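Local coordinates for protein vaginolysin (Gardnerella vaginalis, PDB 5IMY) that is a secreted toxin of the cholesterol-dependent cytolysin family that probably binds cholesterol in host membranes and lyses cells by forming beta-barrel pores, at residues G44-N49 with N366-E371; L101-P106 with F184-A189; E206-I211 with T276-A281. One frame throughout, in Å; residues are numbered along the deposited sequence.

Contact 1 of 3, residues G44-N49 with N366-E371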
loop_
_atom_site.group_PDB
_atom_site.type_symbol
_atom_site.label_atom_id
_atom_site.label_comp_id
_atom_site.label_asym_id
_atom_site.label_seq_id
_atom_site.Cartn_x
_atom_site.Cartn_y
_atom_site.Cartn_z
ATOM N N GLY A 44 -25.871 -12.612 -6.411
ATOM C CA GLY A 44 -26.246 -11.211 -6.445
ATOM C C GLY A 44 -25.760 -10.505 -7.692
ATOM O O GLY A 44 -25.588 -11.113 -8.754
ATOM N N GLU A 45 -25.532 -9.200 -7.560
ATOM C CA GLU A 45 -25.087 -8.396 -8.686
ATOM C C GLU A 45 -23.613 -8.651 -8.984
ATOM O O GLU A 45 -22.858 -9.155 -8.148
ATOM C CB GLU A 45 -25.302 -6.906 -8.409
ATOM C CG GLU A 45 -24.465 -6.355 -7.259
ATOM C CD GLU A 45 -24.556 -4.846 -7.144
ATOM O OE1 GLU A 45 -24.459 -4.163 -8.188
ATOM O OE2 GLU A 45 -24.727 -4.341 -6.014
ATOM N N THR A 46 -23.208 -8.292 -10.199
ATOM C CA THR A 46 -21.816 -8.355 -10.618
ATOM C C THR A 46 -21.275 -6.945 -10.818
ATOM O O THR A 46 -22.016 -6.021 -11.166
ATOM C CB THR A 46 -21.654 -9.160 -11.913
ATOM O OG1 THR A 46 -20.261 -9.367 -12.175
ATOM C CG2 THR A 46 -22.287 -8.429 -13.097
ATOM N N ILE A 47 -19.972 -6.789 -10.589
ATOM C CA ILE A 47 -19.315 -5.491 -10.683
ATOM C C ILE A 47 -17.910 -5.702 -11.224
ATOM O O ILE A 47 -17.284 -6.738 -10.990
ATOM C CB ILE A 47 -19.278 -4.771 -9.313
ATOM C CG1 ILE A 47 -20.691 -4.422 -8.837
ATOM C CG2 ILE A 47 -18.444 -3.502 -9.392
ATOM C CD1 ILE A 47 -20.768 -4.084 -7.368
ATOM N N GLU A 48 -17.413 -4.705 -11.953
ATOM C CA GLU A 48 -16.067 -4.755 -12.497
ATOM C C GLU A 48 -15.050 -4.287 -11.448
ATOM O O GLU A 48 -15.399 -3.722 -10.407
ATOM C CB GLU A 48 -15.996 -3.915 -13.777
ATOM C CG GLU A 48 -15.128 -4.475 -14.913
ATOM C CD GLU A 48 -15.193 -5.987 -15.052
ATOM O OE1 GLU A 48 -14.134 -6.639 -14.921
ATOM O OE2 GLU A 48 -16.297 -6.523 -15.281
ATOM N N ASN A 49 -13.768 -4.514 -11.745
ATOM C CA ASN A 49 -12.719 -4.582 -10.727
ATOM C C ASN A 49 -12.299 -3.226 -10.148
ATOM O O ASN A 49 -11.355 -3.205 -9.351
ATOM C CB ASN A 49 -11.494 -5.281 -11.319
ATOM C CG ASN A 49 -10.467 -5.648 -10.268
ATOM O OD1 ASN A 49 -10.805 -5.867 -9.104
ATOM N ND2 ASN A 49 -9.204 -5.712 -10.673
ATOM N N ASN A 366 -23.628 -15.327 -2.573
ATOM C CA ASN A 366 -22.481 -14.506 -2.919
ATOM C C ASN A 366 -22.949 -13.283 -3.690
ATOM O O ASN A 366 -23.978 -13.312 -4.371
ATOM C CB ASN A 366 -21.444 -15.286 -3.742
ATOM C CG ASN A 366 -21.853 -15.457 -5.191
ATOM O OD1 ASN A 366 -23.018 -15.715 -5.495
ATOM N ND2 ASN A 366 -20.891 -15.314 -6.095
ATOM N N SER A 367 -22.181 -12.204 -3.570
ATOM C CA SER A 367 -22.516 -10.950 -4.225
ATOM C C SER A 367 -21.268 -10.089 -4.310
ATOM O O SER A 367 -20.479 -10.035 -3.364
ATOM C CB SER A 367 -23.616 -10.201 -3.466
ATOM O OG SER A 367 -23.775 -8.893 -3.978
ATOM N N ASP A 368 -21.093 -9.427 -5.449
ATOM C CA ASP A 368 -20.035 -8.442 -5.584
ATOM C C ASP A 368 -20.453 -7.140 -4.917
ATOM O O ASP A 368 -21.641 -6.817 -4.823
ATOM C CB ASP A 368 -19.708 -8.189 -7.058
ATOM C CG ASP A 368 -18.981 -9.353 -7.704
ATOM O OD1 ASP A 368 -18.508 -10.245 -6.968
ATOM O OD2 ASP A 368 -18.874 -9.368 -8.948
ATOM N N TYR A 369 -19.460 -6.394 -4.445
ATOM C CA TYR A 369 -19.714 -5.111 -3.810
ATOM C C TYR A 369 -18.403 -4.347 -3.731
ATOM O O TYR A 369 -17.316 -4.930 -3.758
ATOM C CB TYR A 369 -20.321 -5.283 -2.413
ATOM C CG TYR A 369 -19.335 -5.793 -1.390
ATOM C CD1 TYR A 369 -18.764 -4.937 -0.460
ATOM C CD2 TYR A 369 -18.966 -7.131 -1.363
ATOM C CE1 TYR A 369 -17.859 -5.398 0.474
ATOM C CE2 TYR A 369 -18.061 -7.602 -0.434
ATOM C CZ TYR A 369 -17.510 -6.733 0.482
ATOM O OH TYR A 369 -16.608 -7.200 1.408
ATOM N N ILE A 370 -18.524 -3.030 -3.632
ATOM C CA ILE A 370 -17.384 -2.138 -3.484
ATOM C C ILE A 370 -17.241 -1.815 -2.004
ATOM O O ILE A 370 -18.157 -1.251 -1.397
ATOM C CB ILE A 370 -17.565 -0.863 -4.324
ATOM C CG1 ILE A 370 -17.252 -1.153 -5.794
ATOM C CG2 ILE A 370 -16.686 0.283 -3.810
ATOM C CD1 ILE A 370 -18.430 -0.973 -6.715
ATOM N N GLU A 371 -16.104 -2.177 -1.418
ATOM C CA GLU A 371 -15.822 -1.827 -0.035
ATOM C C GLU A 371 -14.997 -0.548 0.023
ATOM O O GLU A 371 -14.075 -0.351 -0.772
ATOM C CB GLU A 371 -15.073 -2.947 0.689
ATOM C CG GLU A 371 -14.909 -2.662 2.181
ATOM C CD GLU A 371 -14.131 -3.725 2.921
ATOM O OE1 GLU A 371 -14.753 -4.692 3.410
ATOM O OE2 GLU A 371 -12.889 -3.600 3.004
#

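Contact 2 of 3, residues L101-P106 with F184-A189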
loop_
_atom_site.group_PDB
_atom_site.type_symbol
_atom_site.label_atom_id
_atom_site.label_comp_id
_atom_site.label_asym_id
_atom_site.label_seq_id
_atom_site.Cartn_x
_atom_site.Cartn_y
_atom_site.Cartn_z
ATOM N N LEU A 101 -37.193 -21.076 -0.366
ATOM C CA LEU A 101 -36.308 -21.381 0.753
ATOM C C LEU A 101 -35.068 -20.498 0.722
ATOM O O LEU A 101 -34.624 -20.000 1.763
ATOM C CB LEU A 101 -35.915 -22.859 0.725
ATOM C CG LEU A 101 -34.935 -23.319 1.810
ATOM C CD1 LEU A 101 -35.456 -23.002 3.206
ATOM C CD2 LEU A 101 -34.665 -24.805 1.674
ATOM N N MET A 102 -34.498 -20.284 -0.466
ATOM C CA MET A 102 -33.327 -19.423 -0.583
ATOM C C MET A 102 -33.642 -17.993 -0.167
ATOM O O MET A 102 -32.752 -17.274 0.300
ATOM C CB MET A 102 -32.794 -19.458 -2.016
ATOM C CG MET A 102 -32.150 -20.784 -2.387
ATOM S SD MET A 102 -31.233 -20.738 -3.938
ATOM C CE MET A 102 -32.564 -20.700 -5.135
ATOM N N ASP A 103 -34.893 -17.566 -0.322
ATOM C CA ASP A 103 -35.320 -16.246 0.120
ATOM C C ASP A 103 -35.790 -16.235 1.570
ATOM O O ASP A 103 -36.215 -15.185 2.063
ATOM C CB ASP A 103 -36.437 -15.723 -0.789
ATOM C CG ASP A 103 -35.957 -15.453 -2.203
ATOM O OD1 ASP A 103 -34.728 -15.382 -2.412
ATOM O OD2 ASP A 103 -36.810 -15.303 -3.102
ATOM N N ASN A 104 -35.722 -17.376 2.258
ATOM C CA ASN A 104 -36.138 -17.498 3.652
ATOM C C ASN A 104 -37.651 -17.370 3.812
ATOM O O ASN A 104 -38.139 -16.959 4.867
ATOM C CB ASN A 104 -35.424 -16.473 4.540
ATOM C CG ASN A 104 -35.119 -17.012 5.926
ATOM O OD1 ASN A 104 -35.022 -18.223 6.126
ATOM N ND2 ASN A 104 -34.960 -16.114 6.889
ATOM N N MET A 105 -38.400 -17.722 2.770
ATOM C CA MET A 105 -39.862 -17.773 2.818
ATOM C C MET A 105 -40.329 -19.127 2.303
ATOM O O MET A 105 -41.087 -19.215 1.332
ATOM C CB MET A 105 -40.472 -16.635 2.001
ATOM C CG MET A 105 -40.391 -15.275 2.673
ATOM S SD MET A 105 -41.226 -15.230 4.271
ATOM C CE MET A 105 -42.884 -15.743 3.820
ATOM N N PRO A 106 -39.902 -20.212 2.944
ATOM C CA PRO A 106 -40.200 -21.542 2.409
ATOM C C PRO A 106 -41.695 -21.818 2.392
ATOM O O PRO A 106 -42.447 -21.365 3.258
ATOM C CB PRO A 106 -39.465 -22.483 3.370
ATOM C CG PRO A 106 -39.387 -21.725 4.651
ATOM C CD PRO A 106 -39.247 -20.279 4.263
ATOM N N PHE A 184 -26.406 -12.140 5.809
ATOM C CA PHE A 184 -27.414 -12.304 6.848
ATOM C C PHE A 184 -28.753 -12.818 6.334
ATOM O O PHE A 184 -29.657 -13.051 7.142
ATOM C CB PHE A 184 -27.629 -10.973 7.576
ATOM C CG PHE A 184 -26.443 -10.525 8.384
ATOM C CD1 PHE A 184 -25.834 -11.388 9.281
ATOM C CD2 PHE A 184 -25.937 -9.245 8.244
ATOM C CE1 PHE A 184 -24.743 -10.979 10.025
ATOM C CE2 PHE A 184 -24.847 -8.831 8.985
ATOM C CZ PHE A 184 -24.250 -9.702 9.877
ATOM N N GLY A 185 -28.912 -12.999 5.026
ATOM C CA GLY A 185 -30.138 -13.562 4.494
ATOM C C GLY A 185 -30.815 -12.678 3.468
ATOM O O GLY A 185 -30.749 -11.448 3.549
ATOM N N ALA A 186 -31.479 -13.307 2.495
ATOM C CA ALA A 186 -32.133 -12.565 1.423
ATOM C C ALA A 186 -33.134 -11.546 1.946
ATOM O O ALA A 186 -33.467 -10.598 1.226
ATOM C CB ALA A 186 -32.838 -13.531 0.475
ATOM N N ASP A 187 -33.627 -11.717 3.173
ATOM C CA ASP A 187 -34.604 -10.810 3.761
ATOM C C ASP A 187 -33.982 -9.873 4.794
ATOM O O ASP A 187 -34.686 -9.390 5.687
ATOM C CB ASP A 187 -35.747 -11.605 4.391
ATOM C CG ASP A 187 -35.275 -12.538 5.489
ATOM O OD1 ASP A 187 -34.072 -12.872 5.510
ATOM O OD2 ASP A 187 -36.107 -12.941 6.328
ATOM N N PHE A 188 -32.678 -9.598 4.691
ATOM C CA PHE A 188 -32.050 -8.672 5.632
ATOM C C PHE A 188 -32.662 -7.284 5.515
ATOM O O PHE A 188 -33.074 -6.689 6.516
ATOM C CB PHE A 188 -30.542 -8.606 5.409
ATOM C CG PHE A 188 -29.850 -7.633 6.322
ATOM C CD1 PHE A 188 -29.622 -7.956 7.649
ATOM C CD2 PHE A 188 -29.452 -6.388 5.862
ATOM C CE1 PHE A 188 -28.996 -7.061 8.498
ATOM C CE2 PHE A 188 -28.825 -5.490 6.706
ATOM C CZ PHE A 188 -28.598 -5.827 8.025
ATOM N N ALA A 189 -32.717 -6.744 4.298
ATOM C CA ALA A 189 -33.601 -5.619 4.039
ATOM C C ALA A 189 -34.987 -5.970 4.560
ATOM O O ALA A 189 -35.416 -7.121 4.466
ATOM C CB ALA A 189 -33.643 -5.306 2.543
HETATM O O HOH W 1 -32.041 -16.033 2.754
#

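Contact 3 of 3, residues E206-I211 with T276-A281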
loop_
_atom_site.group_PDB
_atom_site.type_symbol
_atom_site.label_atom_id
_atom_site.label_comp_id
_atom_site.label_asym_id
_atom_site.label_seq_id
_atom_site.Cartn_x
_atom_site.Cartn_y
_atom_site.Cartn_z
ATOM N N GLU A 206 -17.236 9.200 6.147
ATOM C CA GLU A 206 -17.830 9.899 7.282
ATOM C C GLU A 206 -18.002 8.964 8.472
ATOM O O GLU A 206 -17.853 9.385 9.625
ATOM C CB GLU A 206 -19.175 10.505 6.884
ATOM C CG GLU A 206 -19.080 11.640 5.877
ATOM C CD GLU A 206 -20.416 12.316 5.636
ATOM O OE1 GLU A 206 -21.419 11.889 6.248
ATOM O OE2 GLU A 206 -20.465 13.276 4.837
ATOM N N LYS A 207 -18.315 7.696 8.214
ATOM C CA LYS A 207 -18.572 6.733 9.273
ATOM C C LYS A 207 -17.879 5.414 8.966
ATOM O O LYS A 207 -17.554 5.104 7.818
ATOM C CB LYS A 207 -20.073 6.466 9.455
ATOM C CG LYS A 207 -20.829 7.541 10.205
ATOM C CD LYS A 207 -22.196 7.027 10.631
ATOM C CE LYS A 207 -23.112 8.154 11.073
ATOM N NZ LYS A 207 -24.300 7.641 11.810
ATOM N N GLN A 208 -17.648 4.650 10.029
ATOM C CA GLN A 208 -17.379 3.223 9.950
ATOM C C GLN A 208 -18.498 2.510 10.691
ATOM O O GLN A 208 -18.890 2.935 11.781
ATOM C CB GLN A 208 -16.022 2.860 10.563
ATOM C CG GLN A 208 -14.827 3.190 9.682
ATOM C CD GLN A 208 -13.512 2.770 10.310
ATOM O OE1 GLN A 208 -12.983 1.701 10.012
ATOM N NE2 GLN A 208 -12.978 3.613 11.186
ATOM N N THR A 209 -19.025 1.441 10.098
ATOM C CA THR A 209 -20.193 0.771 10.653
ATOM C C THR A 209 -19.987 -0.735 10.642
ATOM O O THR A 209 -19.439 -1.290 9.685
ATOM C CB THR A 209 -21.465 1.125 9.870
ATOM O OG1 THR A 209 -21.672 2.541 9.904
ATOM C CG2 THR A 209 -22.683 0.425 10.474
ATOM N N GLN A 210 -20.437 -1.388 11.711
ATOM C CA GLN A 210 -20.362 -2.836 11.844
ATOM C C GLN A 210 -21.750 -3.371 12.159
ATOM O O GLN A 210 -22.449 -2.821 13.015
ATOM C CB GLN A 210 -19.376 -3.240 12.948
ATOM C CG GLN A 210 -18.916 -4.685 12.877
ATOM C CD GLN A 210 -18.040 -4.957 11.669
ATOM O OE1 GLN A 210 -17.551 -4.031 11.019
ATOM N NE2 GLN A 210 -17.839 -6.231 11.360
ATOM N N ILE A 211 -22.145 -4.435 11.465
ATOM C CA ILE A 211 -23.425 -5.103 11.684
ATOM C C ILE A 211 -23.143 -6.489 12.239
ATOM O O ILE A 211 -22.298 -7.218 11.704
ATOM C CB ILE A 211 -24.250 -5.187 10.388
ATOM C CG1 ILE A 211 -24.452 -3.791 9.786
ATOM C CG2 ILE A 211 -25.592 -5.864 10.650
ATOM C CD1 ILE A 211 -25.142 -2.800 10.709
ATOM N N THR A 276 -8.304 2.766 11.538
ATOM C CA THR A 276 -8.277 1.319 11.391
ATOM C C THR A 276 -8.390 0.730 12.797
ATOM O O THR A 276 -8.620 1.442 13.777
ATOM C CB THR A 276 -7.019 0.871 10.649
ATOM O OG1 THR A 276 -7.041 -0.553 10.487
ATOM C CG2 THR A 276 -5.758 1.275 11.407
ATOM N N ASP A 277 -8.243 -0.585 12.922
ATOM C CA ASP A 277 -8.416 -1.286 14.191
ATOM C C ASP A 277 -9.852 -1.226 14.696
ATOM O O ASP A 277 -10.148 -1.813 15.745
ATOM C CB ASP A 277 -7.493 -0.742 15.295
ATOM C CG ASP A 277 -6.033 -1.058 15.049
ATOM O OD1 ASP A 277 -5.369 -0.292 14.318
ATOM O OD2 ASP A 277 -5.544 -2.070 15.593
ATOM N N PHE A 278 -10.758 -0.536 13.996
ATOM C CA PHE A 278 -12.142 -0.449 14.446
ATOM C C PHE A 278 -12.787 -1.828 14.497
ATOM O O PHE A 278 -13.418 -2.195 15.495
ATOM C CB PHE A 278 -12.930 0.481 13.523
ATOM C CG PHE A 278 -14.390 0.574 13.862
ATOM C CD1 PHE A 278 -14.797 1.074 15.087
ATOM C CD2 PHE A 278 -15.355 0.167 12.956
ATOM C CE1 PHE A 278 -16.137 1.161 15.405
ATOM C CE2 PHE A 278 -16.698 0.253 13.268
ATOM C CZ PHE A 278 -17.090 0.752 14.493
ATOM N N GLN A 279 -12.635 -2.611 13.426
ATOM C CA GLN A 279 -13.209 -3.952 13.405
ATOM C C GLN A 279 -12.646 -4.811 14.529
ATOM O O GLN A 279 -13.386 -5.559 15.179
ATOM C CB GLN A 279 -12.954 -4.615 12.051
ATOM C CG GLN A 279 -13.806 -4.062 10.921
ATOM C CD GLN A 279 -13.981 -5.050 9.780
ATOM O OE1 GLN A 279 -15.004 -5.043 9.097
ATOM N NE2 GLN A 279 -12.983 -5.903 9.567
ATOM N N ALA A 280 -11.338 -4.724 14.774
ATOM C CA ALA A 280 -10.740 -5.505 15.850
ATOM C C ALA A 280 -11.205 -5.019 17.217
ATOM O O ALA A 280 -11.326 -5.821 18.150
ATOM C CB ALA A 280 -9.216 -5.448 15.758
ATOM N N ALA A 281 -11.474 -3.720 17.356
ATOM C CA ALA A 281 -11.937 -3.192 18.635
ATOM C C ALA A 281 -13.343 -3.684 18.953
ATOM O O ALA A 281 -13.616 -4.138 20.069
ATOM C CB ALA A 281 -11.891 -1.663 18.620
#

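Contact 1 of 3, residues G44-N49 with N366-E371
The contact belongs to the long curved sheet of the cholesterol-dependent cytolysin fold, where Gly44 and Glu45 pair in parallel sense with strand 363-389 just past strand 41-43. Two backbone bonds hold the start of the loop. Gly44 N donates to Asn366 O at 2.9 Å, and Asp368 N donates to Glu45 O at 3.2 Å. A regular parallel pair would use the N and O of one residue. Here they come from two successive residues, so the pairing is already irregular. Gly44 has no side chain, and its CA lies 4.1 Å from Ser367 CB.

The next link is made by a side chain. Asp368 sets CG beside its backbone N (chi1 -72°), which raises the carboxylate toward the loop. Its OD2 accepts Ile47 N at 3.2 Å with the anti lone pair, and the N-H points to it at 153°. The carboxylate thus stands in for a backbone carbonyl as 44-49 parts from the strand. Thr46 lies alongside Asp368, the two side chains pointing the same way. Asp368 OD1 has a long, weak ion pair with Lys69. The edge of 366-371 away from the loop bonds through its backbone to strand 62-76, at Ile72, Lys70 and Gln68.

Ser367 OG donates to Asp368 O at 3.1 Å from above the carbonyl plane. Glu45 CG lies 3.8 Å from Asp368 O, the same oxygen. Beyond it the contact turns apolar. Ile47 puts CD1 over the backbone of the strand, 3.9 Å from Tyr369 CA. Its side chain crosses that of Ile370 at about a right angle, and Ile47 CG2 meets Ile370 CD1 at 3.7 Å.

Contact 2 of 3, residues L101-P106 with F184-A189
Asn104 ND2 is shared by two acceptors. It gives a weak bond to Asp187 OD2, 3.4 Å away, and a second bond to Ser80 O. The other end of the amide, Asn104 OD1, bonds Tyr350 OH. These partners on both ends fix how the amide is turned. The amide and the Asp187 carboxylate planes stand 83° apart. Asp187 tucks CG between its backbone N and carbonyl carbon (chi1 60°), which carries the carboxylate to Asn104.

Beside this pair, Ala186 CB packs on the end of the helix, 3.7 Å from Asp103 CA and 3.7 Å from Met102 O. One water bridges the backbones. It donates to Met102 O and accepts from Ala186 N, both at 2.8 Å. Asp103 OD2 turns to a salt bridge with Lys99.

A beta turn and a helix C-cap meet here at the surface. Gly185 to Phe188 form a type I beta turn, closed by Phe188 N to Gly185 O at 2.9 Å, which links helix 177-184 to helix 188-191. Facing it, Asn104 has positive phi and ends helix 99-102 in a Schellman motif.

Contact 3 of 3, residues E206-I211 with T276-A281
Strand 208-211 runs past the first turn of helix 278-286, with the backbones held well apart: Gln208 CA to Phe278 CA is 7.8 Å and Gln210 CA to Gln279 CA is 7.4 Å. Side chains make the contact. Gln208 and Gln210 point toward the helix, while Thr209 between them points away.

Phe278 has the largest share of the contact. CG is anti to its backbone N (chi1 177°), which sends the ring toward the strand. Phe278 CD2 meets Gln208 CB at 3.7 Å, approached obliquely. Farther along, Phe278 CE2 lies 3.8 Å from Gln208 O. Gln210 N comes to the ring edge, near its plane. The ring also packs on Thr271 and Ile300.

Gln208 is extended and runs alongside Phe278, antiparallel to it. Its amide plane is 47° from the ring, and Gln208 OE1 lies 3.7 Å from Phe278 CB. Gln208 NE2 donates to Ser275 O and Ser273 O, so the amide ties the strand to the loop just before the helix. Gln210 bends at its second torsion toward Gln279. Their amides meet with planes 88° apart, and both side chains also touch Ser173 of strand 166-173. The chain of another protein also packs on segment 276-281.

Helix 278-286 begins right after Asp277 at the N-cap position, with Ala281 N bonded to Asp277 O at 2.8 Å. In sequence the helix falls between strands 263-271 and 305-311 of the central antiparallel sheet. As in other cholesterol-dependent cytolysins, it probably belongs to one of the two helical regions that unfold into transmembrane hairpins.

From the N terminus, segment 44-49 opens contact 1, which closes last, at 366-371. Both other contacts lie within that span, one after the other and without crossing. Contact 2 opens at 101-106 and closes at 184-189. Contact 3 opens at 206-211 and closes at 276-281. Contact 1 ties an early loop to strand 363-389 of the long curved sheet. Contact 2 joins the end of helix 99-102 to the turn after helix 177-184. Contact 3 sets helix 278-286 on strand 208-223. Contacts 2 and 3 touch directly: Phe184 CE2 packs on Ile211 CG2 at 3.5 Å. Contact 1 stays about 6 Å from contact 3 at the nearest atoms.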